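Local coordinates for protein ribonucleoside-diphosphate reductase (Pseudomonas aeruginosa, PDB 5IM3) that binds dATP at an ATP cone and at a further site, and probably reduces ribonucleoside diphosphates to the deoxyribonucleotides needed for DNA synthesis, using thioredoxin as reductant, at residues E277-L280 and E281-G284; S68-I71 and H72-R76. All coordinates share one frame; numbering follows the deposited sequence.

Interaction 1. Residues E277-L280 and E281-G284; sequences EFDL and EKLG
E281, in the first turn of helix 280-286, sets its CB 3.7 Å from D279 OD1, while its carboxylate turns to a salt bridge with K285. At K282 the capping bond forms: K282 N donates to D279 OD1 over 3.0 Å in a nearly straight line (165°), reaching the oxygen from above the carboxylate plane. With chi1 of D279 at -171°, its carboxylate is set away from the residue's own N, and OD1 reaches forward over the start of the helix. The ammonium of K282 stays near the same carboxylate, NZ being 4.3 Å from D279 OD2, beyond salt-bridge range. L283 N then binds D279 O in the carbonyl plane, and the L283 side chain reaches back to F278, its CD1 3.8 Å from F278 CB and equally near CD2 of the ring. M328 of helix 319-330 touches both F278 and L283, and helix 337-349 also meets the pair, A341 on F278 and I342 on L283. G284 N closes the turn on L280 O at 2.6 Å. Together, a side-chain N-cap at D279 and an apolar contact between the residue preceding the cap and the fourth residue beyond it are the marks of a helix N-terminus with a hydrophobic staple.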
ATOM      1  N   GLU A 277      -3.570 -63.766  32.985  1.00 82.32           N
ATOM      2  CA  GLU A 277      -2.788 -64.946  32.638  1.00 86.17           C
ATOM      3  C   GLU A 277      -1.293 -64.751  32.861  1.00 81.98           C
ATOM      4  O   GLU A 277      -0.528 -65.702  32.675  1.00 83.46           O
ATOM      5  CB  GLU A 277      -3.047 -65.336  31.179  1.00 89.82           C
ATOM      6  CG  GLU A 277      -4.503 -65.683  30.873  1.00 93.55           C
ATOM      7  CD  GLU A 277      -4.762 -65.890  29.390  1.00 96.65           C
ATOM      8  OE1 GLU A 277      -3.847 -65.621  28.580  1.00 96.64           O
ATOM      9  OE2 GLU A 277      -5.881 -66.316  29.033  1.00 98.42           O
ATOM     10  N   PHE A 278      -0.862 -63.549  33.239  1.00 69.89           N
ATOM     11  CA  PHE A 278       0.533 -63.300  33.556  1.00 66.58           C
ATOM     12  C   PHE A 278       0.831 -63.722  34.990  1.00 67.27           C
ATOM     13  O   PHE A 278      -0.066 -63.864  35.825  1.00 68.77           O
ATOM     14  CB  PHE A 278       0.878 -61.820  33.383  1.00 64.82           C
ATOM     15  CG  PHE A 278       1.083 -61.399  31.956  1.00 63.20           C
ATOM     16  CD1 PHE A 278       0.007 -61.027  31.167  1.00 61.67           C
ATOM     17  CD2 PHE A 278       2.356 -61.350  31.410  1.00 62.97           C
ATOM     18  CE1 PHE A 278       0.194 -60.628  29.855  1.00 59.94           C
ATOM     19  CE2 PHE A 278       2.549 -60.949  30.098  1.00 61.32           C
ATOM     20  CZ  PHE A 278       1.467 -60.588  29.322  1.00 60.21           C
ATOM     21  N   ASP A 279       2.117 -63.918  35.270  1.00 63.56           N
ATOM     22  CA  ASP A 279       2.575 -64.216  36.626  1.00 64.08           C
ATOM     23  C   ASP A 279       2.813 -62.880  37.317  1.00 62.23           C
ATOM     24  O   ASP A 279       3.903 -62.311  37.263  1.00 61.75           O
ATOM     25  CB  ASP A 279       3.829 -65.080  36.600  1.00 65.81           C
ATOM     26  CG  ASP A 279       4.204 -65.599  37.970  1.00 67.60           C
ATOM     27  OD1 ASP A 279       4.138 -64.817  38.942  1.00 66.78           O
ATOM     28  OD2 ASP A 279       4.558 -66.792  38.076  1.00 70.23           O
ATOM     29  N   LEU A 280       1.774 -62.376  37.985  1.00 61.57           N
ATOM     30  CA  LEU A 280       1.836 -61.030  38.541  1.00 60.71           C
ATOM     31  C   LEU A 280       2.838 -60.931  39.684  1.00 64.80           C
ATOM     32  O   LEU A 280       3.422 -59.863  39.898  1.00 65.60           O
ATOM     33  CB  LEU A 280       0.447 -60.597  39.004  1.00 61.72           C
ATOM     34  CG  LEU A 280      -0.627 -60.649  37.910  1.00 64.08           C
ATOM     35  CD1 LEU A 280      -2.000 -60.321  38.475  1.00 63.97           C
ATOM     36  CD2 LEU A 280      -0.283 -59.707  36.760  1.00 61.02           C
ATOM     37  N   GLU A 281       3.056 -62.020  40.428  1.00 65.54           N
ATOM     38  CA  GLU A 281       4.062 -61.990  41.485  1.00 67.21           C
ATOM     39  C   GLU A 281       5.444 -61.728  40.901  1.00 67.85           C
ATOM     40  O   GLU A 281       6.203 -60.897  41.412  1.00 67.09           O
ATOM     41  CB  GLU A 281       4.041 -63.306  42.269  1.00 69.63           C
ATOM     42  CG  GLU A 281       4.809 -63.260  43.586  1.00 70.45           C
ATOM     43  CD  GLU A 281       6.178 -63.907  43.500  1.00 72.86           C
ATOM     44  OE1 GLU A 281       6.686 -64.097  42.377  1.00 72.73           O
ATOM     45  OE2 GLU A 281       6.746 -64.242  44.561  1.00 74.80           O
ATOM     46  N   LYS A 282       5.778 -62.422  39.812  1.00 75.83           N
ATOM     47  CA  LYS A 282       7.062 -62.220  39.151  1.00 77.92           C
ATOM     48  C   LYS A 282       7.165 -60.825  38.540  1.00 76.12           C
ATOM     49  O   LYS A 282       8.219 -60.183  38.619  1.00 77.50           O
ATOM     50  CB  LYS A 282       7.253 -63.291  38.083  1.00 80.31           C
ATOM     51  CG  LYS A 282       8.657 -63.401  37.513  1.00 81.24           C
ATOM     52  CD  LYS A 282       8.715 -64.451  36.400  1.00 82.63           C
ATOM     53  CE  LYS A 282       8.297 -65.841  36.890  1.00 84.56           C
ATOM     54  NZ  LYS A 282       8.228 -66.838  35.793  1.00 86.40           N
ATOM     55  N   LEU A 283       6.087 -60.340  37.922  1.00 67.89           N
ATOM     56  CA  LEU A 283       6.105 -58.989  37.370  1.00 67.40           C
ATOM     57  C   LEU A 283       6.112 -57.939  38.470  1.00 67.99           C
ATOM     58  O   LEU A 283       6.681 -56.856  38.288  1.00 66.58           O
ATOM     59  CB  LEU A 283       4.901 -58.770  36.454  1.00 65.86           C
ATOM     60  CG  LEU A 283       4.777 -59.690  35.239  1.00 67.34           C
ATOM     61  CD1 LEU A 283       3.539 -59.328  34.438  1.00 65.05           C
ATOM     62  CD2 LEU A 283       6.022 -59.623  34.364  1.00 68.98           C
ATOM     63  N   GLY A 284       5.483 -58.234  39.609  1.00 73.23           N
ATOM     64  CA  GLY A 284       5.487 -57.290  40.712  1.00 73.38           C
ATOM     65  C   GLY A 284       6.873 -57.031  41.262  1.00 74.16           C
ATOM     66  O   GLY A 284       7.147 -55.948  41.785  1.00 75.18           O
TER

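Interaction 2. Residues S68-I71 and H72-R76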
ATOM      1  N   SER A  68      23.732  30.654  54.722  1.00 95.67           N
ATOM      2  CA  SER A  68      23.890  30.656  53.273  1.00 96.37           C
ATOM      3  C   SER A  68      22.521  30.839  52.645  1.00 95.69           C
ATOM      4  O   SER A  68      21.642  29.986  52.811  1.00 92.05           O
ATOM      5  CB  SER A  68      24.536  29.356  52.779  1.00 93.36           C
ATOM      6  OG  SER A  68      24.911  29.458  51.415  1.00 92.36           O
ATOM      7  N   SER A  69      22.337  31.957  51.936  1.00 93.71           N
ATOM      8  CA  SER A  69      21.112  32.151  51.169  1.00 92.80           C
ATOM      9  C   SER A  69      20.869  30.980  50.228  1.00 87.68           C
ATOM     10  O   SER A  69      19.716  30.627  49.957  1.00 85.75           O
ATOM     11  CB  SER A  69      21.189  33.457  50.380  1.00 96.12           C
ATOM     12  OG  SER A  69      22.184  33.379  49.373  1.00 96.17           O
ATOM     13  N   ARG A  70      21.942  30.360  49.731  1.00 82.79           N
ATOM     14  CA  ARG A  70      21.808  29.231  48.818  1.00 78.85           C
ATOM     15  C   ARG A  70      21.104  28.060  49.493  1.00 76.48           C
ATOM     16  O   ARG A  70      20.038  27.615  49.049  1.00 74.86           O
ATOM     17  CB  ARG A  70      23.190  28.813  48.313  1.00 77.98           C
ATOM     18  CG  ARG A  70      23.220  27.464  47.607  1.00 74.54           C
ATOM     19  CD  ARG A  70      24.610  27.159  47.086  1.00 74.32           C
ATOM     20  NE  ARG A  70      25.616  27.208  48.146  1.00 75.48           N
ATOM     21  CZ  ARG A  70      26.020  26.158  48.855  1.00 72.93           C
ATOM     22  NH1 ARG A  70      25.513  24.953  48.632  1.00 69.16           N
ATOM     23  NH2 ARG A  70      26.943  26.316  49.797  1.00 75.09           N
ATOM     24  N   ILE A  71      21.699  27.537  50.569  1.00 70.41           N
ATOM     25  CA  ILE A  71      21.110  26.401  51.279  1.00 68.18           C
ATOM     26  C   ILE A  71      19.657  26.701  51.616  1.00 71.02           C
ATOM     27  O   ILE A  71      18.737  25.966  51.241  1.00 68.97           O
ATOM     28  CB  ILE A  71      21.910  26.083  52.556  1.00 66.25           C
ATOM     29  CG1 ILE A  71      23.402  25.872  52.253  1.00 65.27           C
ATOM     30  CG2 ILE A  71      21.323  24.857  53.248  1.00 63.49           C
ATOM     31  CD1 ILE A  71      23.713  24.619  51.470  1.00 62.52           C
ATOM     32  N   HIS A  72      19.443  27.805  52.328  1.00 81.24           N
ATOM     33  CA  HIS A  72      18.109  28.172  52.788  1.00 85.68           C
ATOM     34  C   HIS A  72      17.131  28.293  51.627  1.00 85.39           C
ATOM     35  O   HIS A  72      15.987  27.829  51.718  1.00 84.77           O
ATOM     36  CB  HIS A  72      18.214  29.475  53.576  1.00 92.73           C
ATOM     37  CG  HIS A  72      16.920  30.198  53.755  1.00 97.45           C
ATOM     38  ND1 HIS A  72      16.522  31.222  52.923  1.00100.44           N
ATOM     39  CD2 HIS A  72      15.952  30.076  54.694  1.00 98.85           C
ATOM     40  CE1 HIS A  72      15.357  31.689  53.332  1.00102.86           C
ATOM     41  NE2 HIS A  72      14.991  31.013  54.407  1.00102.20           N
ATOM     42  N   ASP A  73      17.561  28.906  50.522  1.00 86.88           N
ATOM     43  CA  ASP A  73      16.703  28.991  49.345  1.00 86.98           C
ATOM     44  C   ASP A  73      16.412  27.607  48.776  1.00 80.35           C
ATOM     45  O   ASP A  73      15.280  27.317  48.375  1.00 79.87           O
ATOM     46  CB  ASP A  73      17.357  29.879  48.284  1.00 89.78           C
ATOM     47  CG  ASP A  73      16.370  30.381  47.251  1.00 92.82           C
ATOM     48  OD1 ASP A  73      15.170  30.495  47.578  1.00 94.53           O
ATOM     49  OD2 ASP A  73      16.799  30.676  46.114  1.00 94.00           O
ATOM     50  N   THR A  74      17.423  26.738  48.737  1.00 69.32           N
ATOM     51  CA  THR A  74      17.239  25.398  48.188  1.00 66.90           C
ATOM     52  C   THR A  74      16.323  24.559  49.070  1.00 65.80           C
ATOM     53  O   THR A  74      15.382  23.926  48.579  1.00 64.26           O
ATOM     54  CB  THR A  74      18.594  24.708  48.024  1.00 63.57           C
ATOM     55  OG1 THR A  74      19.460  25.533  47.238  1.00 65.92           O
ATOM     56  CG2 THR A  74      18.432  23.359  47.341  1.00 61.48           C
ATOM     57  N   VAL A  75      16.590  24.534  50.378  1.00 66.41           N
ATOM     58  CA  VAL A  75      15.812  23.693  51.285  1.00 67.20           C
ATOM     59  C   VAL A  75      14.334  24.052  51.205  1.00 72.86           C
ATOM     60  O   VAL A  75      13.474  23.183  51.020  1.00 70.94           O
ATOM     61  CB  VAL A  75      16.345  23.819  52.724  1.00 67.11           C
ATOM     62  CG1 VAL A  75      15.494  23.005  53.684  1.00 68.17           C
ATOM     63  CG2 VAL A  75      17.798  23.368  52.796  1.00 65.52           C
ATOM     64  N   ARG A  76      14.016  25.341  51.347  1.00 93.17           N
ATOM     65  CA  ARG A  76      12.621  25.764  51.323  1.00 99.45           C
ATOM     66  C   ARG A  76      11.969  25.468  49.980  1.00 98.44           C
ATOM     67  O   ARG A  76      10.747  25.299  49.907  1.00101.20           O
ATOM     68  CB  ARG A  76      12.518  27.253  51.648  1.00106.23           C
ATOM     69  CG  ARG A  76      12.932  27.599  53.068  1.00109.72           C
ATOM     70  CD  ARG A  76      12.892  29.101  53.309  1.00114.95           C
ATOM     71  NE  ARG A  76      11.550  29.659  53.142  1.00119.15           N
ATOM     72  CZ  ARG A  76      11.254  30.955  53.242  1.00123.88           C
ATOM     73  NH1 ARG A  76      12.198  31.843  53.507  1.00125.41           N
ATOM     74  NH2 ARG A  76      10.007  31.368  53.075  1.00127.01           N
TER
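From S68 to V75 the backbone winds through i to i+4 hydrogen bonds, with H72 N on S68 O, D73 N on S69 O, T74 N on R70 O and V75 N on I71 O; the last is the straightest at 173°. This is the opening of helix 69-88 in an ATP cone domain, with S68 as its N-cap residue. One helix face is apolar: CG2 of I71 comes within 3.9 Å of CG2 of V75, the two branched side chains meeting at a slant one turn apart. The I71 chi1 of -54° sends CG1 to the side of the backbone N and leaves CG2 toward the following turn, where V75 CG2 lies. Both residues continue onto helix 46-60, I71 on F57 and V75 on I53, T50 and T54, and the V75 side chain is about 10 Å from a bound dATP. The polar face turns instead to the second subunit, where D826 pairs with R70, Y830 with the S69 hydroxyl and Y829 with the D73 carboxylate. R70 also forms a salt bridge with E61 of its own chain, and I71 CG1 lies over one face of the R70 guanidinium, 4.1 Å above its plane and offset toward the rim. At T74 the hydroxyl lies beside its own backbone N (chi1 -55°), which lets it bend back along the helix: OG1 donates to R70 O over 2.8 Å from above the carbonyl plane, and the same oxygen is also gripped by T74 N.

How the interactions relate
Both contacts illustrate how a helix begins, and neither encloses a loop, since in each the two segments are consecutive. From the N terminus, interaction 2 comes first, within the range of the first ATP cone domain; it joins the start of helix 69-88 to helix 46-60 and to the second subunit. Interaction 1 follows in series, after helix 250-267, where a loop enters helix 280-286 and packs among helices 250-267, 319-330 and 337-349. The contacts neither nest nor cross. They lie on opposite sides of the chain's centre, with their own centres 92 Å apart, and within the assembly only interaction 2 touches another chain.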